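Local coordinates for protein octaprenyl-diphosphate synthase (Bacteroides thetaiotaomicron, PDB 3RMG) that probably acts as a magnesium-dependent prenyltransferase of the FPP/GGPP synthase family, joining isoprenoid diphosphates into longer chains, at residues K296-L301 with T316-V321; V74-L79 with S139-K144. One frame throughout, in Å; residues are numbered along the deposited sequence.

How the contacts relate
Both contacts pair helices whose segment axes approach to about 11 Å, but no element is common to them: their centres are 24 Å apart and their nearest atoms about 9 Å. Contact 1 joins helices 283-302 and 309-323, consecutive and antiparallel, towards the outside of the chain; contact 2 joins helices 67-90 and 132-154, nearly parallel and separated in sequence by another helix, deeper in the bundle. Chemistry follows position. In contact 2 leucine methyls meet one another and a glycine backbone, with three of its four touching residues buried. In contact 1 an alanine-leucine core grades into an aromatic ring and a carboxylate at a partly exposed margin. Neither has a hydrogen bond across its segments.

Contact 1 of 2, residues K296-L301 with T316-V321; sequences KKAFDL and TYLDYV
The antiparallel helical hairpin of helices 283-302 and 309-323 is closed here by A298 and F299 against L318 and D319. The segment axes run at 178° and come no nearer than 11.1 Å, so side chains must span the gap. L318 reaches across: with CG anti to its backbone N (chi1 -172°), CD2 arrives at A298 CB, 3.3 Å away and tighter than usual van der Waals contact. L318 CD2 also lies 4.0 Å from F299 CE2, the leucine crossing the ring at a slant. At the more open margin, D319 OD2 approaches F299 CZ at 3.6 Å, the two side chains crossing at about a right angle, with carboxylate and ring planes 66° apart. D319 OD2 also forms a salt bridge with K295 NZ, one turn before F299 on helix 283-302, so the charge pair spans the hairpin. An alanine in place of F299 would probably open a gap beside L318 and strip the apolar cover from one side of the D319 carboxylate. With no hydrogen bond linking the segments, cohesion between them rests on dispersion and close fit, while the charged pairing sits at the edge, beside the partly exposed F299 and D319.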
loop_
_atom_site.group_PDB
_atom_site.type_symbol
_atom_site.label_atom_id
_atom_site.label_comp_id
_atom_site.label_asym_id
_atom_site.label_seq_id
_atom_site.Cartn_x
_atom_site.Cartn_y
_atom_site.Cartn_z
ATOM N N LYS A 296 21.825 -22.708 16.204
ATOM C CA LYS A 296 21.887 -24.156 16.349
ATOM C C LYS A 296 20.532 -24.765 16.005
ATOM O O LYS A 296 20.459 -25.822 15.386
ATOM C CB LYS A 296 22.314 -24.553 17.767
ATOM C CG LYS A 296 22.255 -26.049 18.029
ATOM C CD LYS A 296 22.276 -26.338 19.523
ATOM C CE LYS A 296 21.704 -27.715 19.860
ATOM N NZ LYS A 296 22.550 -28.826 19.340
ATOM N N LYS A 297 19.452 -24.101 16.401
ATOM C CA LYS A 297 18.127 -24.576 16.029
ATOM C C LYS A 297 18.022 -24.670 14.509
ATOM O O LYS A 297 17.455 -25.627 13.965
ATOM C CB LYS A 297 17.049 -23.655 16.589
ATOM C CG LYS A 297 16.781 -23.826 18.094
ATOM C CD LYS A 297 15.621 -22.926 18.501
ATOM C CE LYS A 297 15.752 -22.426 19.936
ATOM N NZ LYS A 297 15.358 -23.465 20.918
ATOM N N ALA A 298 18.601 -23.685 13.827
ATOM C CA ALA A 298 18.576 -23.644 12.378
ATOM C C ALA A 298 19.411 -24.761 11.769
ATOM O O ALA A 298 18.954 -25.426 10.842
ATOM C CB ALA A 298 19.044 -22.282 11.868
ATOM N N PHE A 299 20.628 -24.958 12.283
ATOM C CA PHE A 299 21.515 -26.016 11.802
ATOM C C PHE A 299 20.892 -27.393 12.018
ATOM O O PHE A 299 20.910 -28.249 11.135
ATOM C CB PHE A 299 22.877 -25.942 12.513
ATOM C CG PHE A 299 23.827 -24.943 11.898
ATOM C CD1 PHE A 299 25.180 -24.993 12.165
ATOM C CD2 PHE A 299 23.363 -23.972 11.031
ATOM C CE1 PHE A 299 26.052 -24.079 11.594
ATOM C CE2 PHE A 299 24.229 -23.062 10.453
ATOM C CZ PHE A 299 25.577 -23.115 10.741
ATOM N N ASP A 300 20.336 -27.593 13.204
ATOM C CA ASP A 300 19.650 -28.820 13.513
ATOM C C ASP A 300 18.500 -29.055 12.534
ATOM O O ASP A 300 18.236 -30.189 12.154
ATOM C CB ASP A 300 19.152 -28.797 14.958
ATOM C CG ASP A 300 20.262 -29.053 15.956
ATOM O OD1 ASP A 300 19.997 -28.920 17.166
ATOM O OD2 ASP A 300 21.401 -29.379 15.532
ATOM N N LEU A 301 17.833 -27.984 12.107
ATOM C CA LEU A 301 16.755 -28.131 11.134
ATOM C C LEU A 301 17.312 -28.616 9.809
ATOM O O LEU A 301 16.756 -29.532 9.201
ATOM C CB LEU A 301 16.023 -26.811 10.886
ATOM C CG LEU A 301 14.582 -26.529 11.321
ATOM C CD1 LEU A 301 14.120 -25.334 10.524
ATOM C CD2 LEU A 301 13.609 -27.689 11.117
ATOM N N THR A 316 26.848 -21.528 5.370
ATOM C CA THR A 316 27.772 -20.397 5.260
ATOM C C THR A 316 27.023 -19.061 5.341
ATOM O O THR A 316 27.465 -18.128 5.986
ATOM C CB THR A 316 28.583 -20.435 3.939
ATOM O OG1 THR A 316 29.144 -21.738 3.754
ATOM C CG2 THR A 316 29.711 -19.416 3.967
ATOM N N TYR A 317 25.893 -18.962 4.663
ATOM C CA TYR A 317 25.033 -17.792 4.803
ATOM C C TYR A 317 24.755 -17.512 6.289
ATOM O O TYR A 317 24.901 -16.393 6.766
ATOM C CB TYR A 317 23.727 -18.085 4.086
ATOM C CG TYR A 317 22.684 -16.995 4.095
ATOM C CD1 TYR A 317 22.575 -16.102 3.029
ATOM C CD2 TYR A 317 21.766 -16.896 5.133
ATOM C CE1 TYR A 317 21.594 -15.120 3.013
ATOM C CE2 TYR A 317 20.784 -15.915 5.131
ATOM C CZ TYR A 317 20.701 -15.036 4.070
ATOM O OH TYR A 317 19.724 -14.073 4.066
ATOM N N LEU A 318 24.363 -18.540 7.029
ATOM C CA LEU A 318 23.956 -18.330 8.401
ATOM C C LEU A 318 25.159 -17.996 9.285
ATOM O O LEU A 318 25.050 -17.173 10.190
ATOM C CB LEU A 318 23.131 -19.520 8.921
ATOM C CG LEU A 318 22.467 -19.358 10.297
ATOM C CD1 LEU A 318 21.951 -17.942 10.510
ATOM C CD2 LEU A 318 21.338 -20.352 10.486
ATOM N N ASP A 319 26.317 -18.591 8.997
ATOM C CA ASP A 319 27.548 -18.228 9.706
ATOM C C ASP A 319 27.918 -16.772 9.459
ATOM O O ASP A 319 28.405 -16.085 10.350
ATOM C CB ASP A 319 28.710 -19.114 9.281
ATOM C CG ASP A 319 28.702 -20.461 9.973
ATOM O OD1 ASP A 319 29.293 -21.412 9.423
ATOM O OD2 ASP A 319 28.114 -20.572 11.069
ATOM N N TYR A 320 27.687 -16.311 8.236
ATOM C CA TYR A 320 28.065 -14.970 7.825
ATOM C C TYR A 320 27.138 -13.932 8.459
ATOM O O TYR A 320 27.580 -12.857 8.867
ATOM C CB TYR A 320 28.012 -14.880 6.306
ATOM C CG TYR A 320 28.755 -13.716 5.706
ATOM C CD1 TYR A 320 30.075 -13.857 5.279
ATOM C CD2 TYR A 320 28.130 -12.481 5.531
ATOM C CE1 TYR A 320 30.760 -12.794 4.709
ATOM C CE2 TYR A 320 28.803 -11.415 4.963
ATOM C CZ TYR A 320 30.118 -11.574 4.553
ATOM O OH TYR A 320 30.796 -10.516 3.988
ATOM N N VAL A 321 25.851 -14.255 8.541
ATOM C CA VAL A 321 24.914 -13.435 9.297
ATOM C C VAL A 321 25.418 -13.272 10.738
ATOM O O VAL A 321 25.830 -12.184 11.146
ATOM C CB VAL A 321 23.503 -14.050 9.285
ATOM C CG1 VAL A 321 22.617 -13.416 10.350
ATOM C CG2 VAL A 321 22.884 -13.900 7.910
#

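Contact 2 of 2, residues V74-L79 with S139-K144; sequences VSLELL and SSLGQK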
loop_
_atom_site.group_PDB
_atom_site.type_symbol
_atom_site.label_atom_id
_atom_site.label_comp_id
_atom_site.label_asym_id
_atom_site.label_seq_id
_atom_site.Cartn_x
_atom_site.Cartn_y
_atom_site.Cartn_z
ATOM N N VAL A 74 11.155 -10.601 -5.647
ATOM C CA VAL A 74 10.874 -9.205 -5.947
ATOM C C VAL A 74 9.695 -8.690 -5.107
ATOM O O VAL A 74 9.776 -7.644 -4.444
ATOM C CB VAL A 74 10.576 -9.028 -7.438
ATOM C CG1 VAL A 74 10.188 -7.569 -7.763
ATOM C CG2 VAL A 74 11.794 -9.457 -8.244
ATOM N N SER A 75 8.605 -9.438 -5.113
ATOM C CA SER A 75 7.434 -9.007 -4.368
ATOM C C SER A 75 7.792 -8.699 -2.927
ATOM O O SER A 75 7.499 -7.613 -2.437
ATOM C CB SER A 75 6.349 -10.069 -4.398
ATOM O OG SER A 75 5.258 -9.651 -3.605
ATOM N N LEU A 76 8.420 -9.657 -2.246
ATOM C CA LEU A 76 8.709 -9.503 -0.828
ATOM C C LEU A 76 9.739 -8.412 -0.590
ATOM O O LEU A 76 9.632 -7.653 0.358
ATOM C CB LEU A 76 9.146 -10.829 -0.206
ATOM C CG LEU A 76 8.007 -11.845 0.026
ATOM C CD1 LEU A 76 8.554 -13.189 0.421
ATOM C CD2 LEU A 76 7.004 -11.356 1.074
ATOM N N GLU A 77 10.713 -8.299 -1.480
ATOM C CA GLU A 77 11.685 -7.221 -1.372
ATOM C C GLU A 77 11.039 -5.839 -1.574
ATOM O O GLU A 77 11.399 -4.869 -0.911
ATOM C CB GLU A 77 12.835 -7.448 -2.353
ATOM C CG GLU A 77 14.087 -6.649 -2.036
ATOM C CD GLU A 77 14.829 -7.173 -0.815
ATOM O OE1 GLU A 77 14.400 -8.197 -0.246
ATOM O OE2 GLU A 77 15.845 -6.559 -0.423
ATOM N N LEU A 78 10.082 -5.747 -2.485
ATOM C CA LEU A 78 9.343 -4.502 -2.664
ATOM C C LEU A 78 8.511 -4.152 -1.424
ATOM O O LEU A 78 8.437 -2.981 -1.016
ATOM C CB LEU A 78 8.436 -4.588 -3.896
ATOM C CG LEU A 78 9.185 -4.681 -5.225
ATOM C CD1 LEU A 78 8.228 -4.858 -6.391
ATOM C CD2 LEU A 78 10.057 -3.459 -5.402
ATOM N N LEU A 79 7.869 -5.159 -0.838
ATOM C CA LEU A 79 7.059 -4.941 0.365
ATOM C C LEU A 79 7.917 -4.372 1.498
ATOM O O LEU A 79 7.523 -3.427 2.188
ATOM C CB LEU A 79 6.389 -6.250 0.806
ATOM C CG LEU A 79 5.642 -6.258 2.140
ATOM C CD1 LEU A 79 4.591 -5.176 2.150
ATOM C CD2 LEU A 79 4.993 -7.610 2.364
ATOM N N SER A 139 0.028 -10.995 0.685
ATOM C CA SER A 139 -0.994 -10.048 1.100
ATOM C C SER A 139 -1.192 -10.125 2.615
ATOM O O SER A 139 -1.163 -9.101 3.296
ATOM C CB SER A 139 -2.309 -10.204 0.302
ATOM O OG SER A 139 -2.968 -11.441 0.548
ATOM N N SER A 140 -1.351 -11.329 3.161
ATOM C CA SER A 140 -1.572 -11.414 4.606
ATOM C C SER A 140 -0.387 -10.853 5.379
ATOM O O SER A 140 -0.561 -10.225 6.418
ATOM C CB SER A 140 -1.901 -12.838 5.055
ATOM O OG SER A 140 -0.792 -13.681 4.871
ATOM N N LEU A 141 0.820 -11.052 4.866
ATOM C CA LEU A 141 1.999 -10.471 5.500
ATOM C C LEU A 141 1.896 -8.960 5.486
ATOM O O LEU A 141 2.209 -8.300 6.478
ATOM C CB LEU A 141 3.290 -10.905 4.794
ATOM C CG LEU A 141 4.560 -10.263 5.350
ATOM C CD1 LEU A 141 4.829 -10.828 6.723
ATOM C CD2 LEU A 141 5.772 -10.477 4.442
ATOM N N GLY A 142 1.476 -8.404 4.354
ATOM C CA GLY A 142 1.255 -6.967 4.268
ATOM C C GLY A 142 0.339 -6.527 5.399
ATOM O O GLY A 142 0.611 -5.549 6.102
ATOM N N GLN A 143 -0.753 -7.261 5.587
ATOM C CA GLN A 143 -1.650 -6.998 6.701
ATOM C C GLN A 143 -0.884 -6.995 8.028
ATOM O O GLN A 143 -0.801 -5.968 8.703
ATOM C CB GLN A 143 -2.761 -8.041 6.757
ATOM C CG GLN A 143 -3.966 -7.717 5.939
ATOM C CD GLN A 143 -5.222 -8.297 6.546
ATOM O OE1 GLN A 143 -6.248 -7.624 6.644
ATOM N NE2 GLN A 143 -5.141 -9.544 6.981
ATOM N N LYS A 144 -0.318 -8.144 8.387
ATOM C CA LYS A 144 0.425 -8.276 9.648
ATOM C C LYS A 144 1.336 -7.087 9.941
ATOM O O LYS A 144 1.206 -6.451 10.984
ATOM C CB LYS A 144 1.237 -9.574 9.688
ATOM C CG LYS A 144 2.092 -9.713 10.958
ATOM C CD LYS A 144 3.076 -10.879 10.872
ATOM C CE LYS A 144 2.363 -12.231 10.885
ATOM N NZ LYS A 144 3.153 -13.293 10.186
#
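Methyl-to-methyl packing carries most of this contact: L141 CD2 rests against the CD2 methyls of L76 and L79, the three forming a compact triangle. The evidence is two similar separations, 3.7 Å from L141 CD2 to L76 CD2 and 3.6 Å from L141 CD2 to L79 CD2. L76 meets L141 at about a right angle, whereas L79 comes in at a slant and also brings CD2 within 4.0 Å of L141 CG. L79 extends across the interface because its CG stands anti to the backbone N (chi1 173°), and L141 answers with the same first torsion (chi1 176°).

Side chain against main chain is the second kind. L79 CD2 lies 4.1 Å from G142 N, and the CA atoms of L79 and G142, the closest across the segments, are 7.3 Å apart; without a side chain, G142 presents its backbone directly to the leucine. The two segments belong to helices 67-90 and 132-154, neighbours in the all-helical isoprenoid synthase fold that run nearly parallel, 14° apart, with helix 102-128 between them in sequence. Helix 174-188 extends the apolar layer, touching L76 through C181 and A184 and L141 through A176 and A180.

Polar groups look elsewhere: S75 OG is hydrogen-bonded to S122 O, and S139 OG to I135 O one turn back in its own helix. On the side of helix 132-154 turned to the dimer partner, Q143 OE1 is hydrogen-bonded to T121 OG1 of the second subunit, and S139 packs on V124 of that subunit.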